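Local coordinates for protein profilin II (Acanthamoeba castellanii, PDB 1F2K) that binds monomeric actin, promoting or preventing its polymerization according to concentration, and binds PIP2, thereby inhibiting the formation of IP3 and DG, at residues Ala84-Val89 with Ile97-Glu102. Sequence-based numbering, arbitrary orientation.
Sequences AGVITV and IGVYNE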
loop_
_atom_site.group_PDB
_atom_site.type_symbol
_atom_site.label_atom_id
_atom_site.label_comp_id
_atom_site.label_asym_id
_atom_site.label_seq_id
_atom_site.Cartn_x
_atom_site.Cartn_y
_atom_site.Cartn_z
ATOM N N ALA A 84 9.313 -0.087 -11.138
ATOM C CA ALA A 84 8.074 0.104 -10.394
ATOM C C ALA A 84 8.110 -0.556 -9.010
ATOM O O ALA A 84 9.165 -1.066 -8.548
ATOM C CB ALA A 84 6.890 -0.431 -11.206
ATOM N N GLY A 85 6.959 -0.492 -8.339
ATOM C CA GLY A 85 6.807 -1.069 -7.013
ATOM C C GLY A 85 5.616 -0.531 -6.246
ATOM O O GLY A 85 4.891 0.355 -6.696
ATOM N N VAL A 86 5.416 -1.067 -5.056
ATOM C CA VAL A 86 4.300 -0.651 -4.237
ATOM C C VAL A 86 4.737 -0.546 -2.796
ATOM O O VAL A 86 5.451 -1.432 -2.287
ATOM C CB VAL A 86 3.161 -1.680 -4.321
ATOM C CG1 VAL A 86 3.658 -3.027 -3.885
ATOM C CG2 VAL A 86 2.002 -1.255 -3.437
ATOM N N ILE A 87 4.335 0.544 -2.137
ATOM C CA ILE A 87 4.657 0.731 -0.712
ATOM C C ILE A 87 3.373 0.492 0.086
ATOM O O ILE A 87 2.374 1.177 -0.171
ATOM C CB ILE A 87 5.106 2.171 -0.422
ATOM C CG1 ILE A 87 6.271 2.563 -1.329
ATOM C CG2 ILE A 87 5.513 2.301 0.994
ATOM C CD1 ILE A 87 7.563 1.833 -1.070
ATOM N N THR A 88 3.339 -0.480 1.001
ATOM C CA THR A 88 2.097 -0.631 1.785
ATOM C C THR A 88 2.500 -0.519 3.213
ATOM O O THR A 88 3.571 -0.950 3.566
ATOM C CB THR A 88 1.343 -1.949 1.559
ATOM O OG1 THR A 88 2.062 -3.029 2.149
ATOM C CG2 THR A 88 1.148 -2.176 0.072
ATOM N N VAL A 89 1.644 0.120 4.003
ATOM C CA VAL A 89 1.872 0.353 5.427
ATOM C C VAL A 89 0.587 0.101 6.178
ATOM O O VAL A 89 -0.505 0.425 5.661
ATOM C CB VAL A 89 2.286 1.798 5.705
ATOM C CG1 VAL A 89 2.711 1.957 7.187
ATOM C CG2 VAL A 89 3.391 2.187 4.783
ATOM N N ILE A 97 -1.900 1.814 0.642
ATOM C CA ILE A 97 -1.246 1.205 -0.501
ATOM C C ILE A 97 -0.903 2.224 -1.534
ATOM O O ILE A 97 -1.807 2.839 -2.052
ATOM C CB ILE A 97 -2.159 0.189 -1.188
ATOM C CG1 ILE A 97 -2.483 -0.966 -0.272
ATOM C CG2 ILE A 97 -1.501 -0.404 -2.367
ATOM C CD1 ILE A 97 -3.551 -1.791 -0.949
ATOM N N GLY A 98 0.383 2.373 -1.856
ATOM C CA GLY A 98 0.790 3.316 -2.884
ATOM C C GLY A 98 1.779 2.739 -3.898
ATOM O O GLY A 98 2.877 2.272 -3.531
ATOM N N VAL A 99 1.420 2.797 -5.177
ATOM C CA VAL A 99 2.266 2.278 -6.244
ATOM C C VAL A 99 2.958 3.446 -6.931
ATOM O O VAL A 99 2.422 4.546 -7.013
ATOM C CB VAL A 99 1.461 1.426 -7.321
ATOM C CG1 VAL A 99 0.364 0.590 -6.643
ATOM C CG2 VAL A 99 0.876 2.299 -8.368
ATOM N N TYR A 100 4.157 3.204 -7.423
ATOM C CA TYR A 100 4.906 4.250 -8.079
ATOM C C TYR A 100 5.450 3.608 -9.324
ATOM O O TYR A 100 5.578 2.388 -9.394
ATOM C CB TYR A 100 6.025 4.732 -7.163
ATOM C CG TYR A 100 6.945 3.628 -6.705
ATOM C CD1 TYR A 100 7.968 3.159 -7.536
ATOM C CD2 TYR A 100 6.800 3.040 -5.451
ATOM C CE1 TYR A 100 8.824 2.137 -7.124
ATOM C CE2 TYR A 100 7.651 2.014 -5.025
ATOM C CZ TYR A 100 8.665 1.568 -5.874
ATOM O OH TYR A 100 9.509 0.555 -5.474
ATOM N N ASN A 101 5.761 4.423 -10.313
ATOM C CA ASN A 101 6.244 3.901 -11.577
ATOM C C ASN A 101 7.683 4.294 -11.785
ATOM O O ASN A 101 8.301 4.950 -10.942
ATOM C CB ASN A 101 5.418 4.487 -12.711
ATOM C CG ASN A 101 5.491 6.014 -12.756
ATOM O OD1 ASN A 101 6.179 6.632 -11.936
ATOM N ND2 ASN A 101 4.793 6.629 -13.709
ATOM N N GLU A 102 8.187 3.901 -12.944
ATOM C CA GLU A 102 9.545 4.189 -13.346
ATOM C C GLU A 102 10.030 5.559 -12.881
ATOM O O GLU A 102 11.060 5.663 -12.202
ATOM C CB GLU A 102 9.619 4.136 -14.866
ATOM C CG GLU A 102 9.594 2.729 -15.430
ATOM C CD GLU A 102 10.815 2.470 -16.316
ATOM O OE1 GLU A 102 11.370 3.489 -16.831
ATOM O OE2 GLU A 102 11.198 1.276 -16.495
#
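The phenol of Tyr-100 lies flat over Gly-85 at one end of an antiparallel ladder that pairs strand 84-89 with 97-100. Its CG sits between the backbone N and the carbonyl carbon (chi1 56°), which brings the ring back across the neighbouring strand. CB starts on the face shared with Ile-87. From there CG and CD2 pass over the Gly-85 carbonyl, whose oxygen lies 3.5 Å from Tyr-100 CD2 and under the rim of the ring. On the other flank Tyr-100 CE1 reaches Ala-84 C at 3.4 Å, and Tyr-100 CE2 meets Ile-87 CD1 at the ring edge. The ring packs directly on the backbone of Gly-85, with Tyr-100 CZ 3.4 Å from Gly-85 CA, which makes a CH-pi contact 3.9 Å from the Tyr-100 ring centroid. At the tip, Tyr-100 OH is 3.5 Å from Ala-84 O.

In the pair that includes the ring-bearing residue, Tyr-100 N donates to Gly-85 O, while the return bond from Gly-85 N to Tyr-100 O is weak, with an N-H...O angle of 136°. The next pair is firmer: Ile-87 N gives Gly-98 O a nearly straight bond of 2.7 Å, and Gly-98 N returns one to Ile-87 O. On the opposite face Val-86 CG2 meets Ile-97 CG2 at 3.8 Å, and Thr-88 CG2 lies beside Ile-97 CG1; Leu-45 of helix 39-50 touches both Thr-88 and Ile-97. Thr-88 OG1 instead bonds Val-77 O on the next strand.

These strands form a beta hairpin in the central sheet of the profilin fold; on the side bearing Tyr-100, Ala-109 of helix 106-121 touches that side chain. In this largely buried contact the backbone polar groups of Ile-87 and Gly-98 satisfy each other between mainly apolar side chains, while at the weaker Gly-85 end the aromatic face lies on the glycine CA.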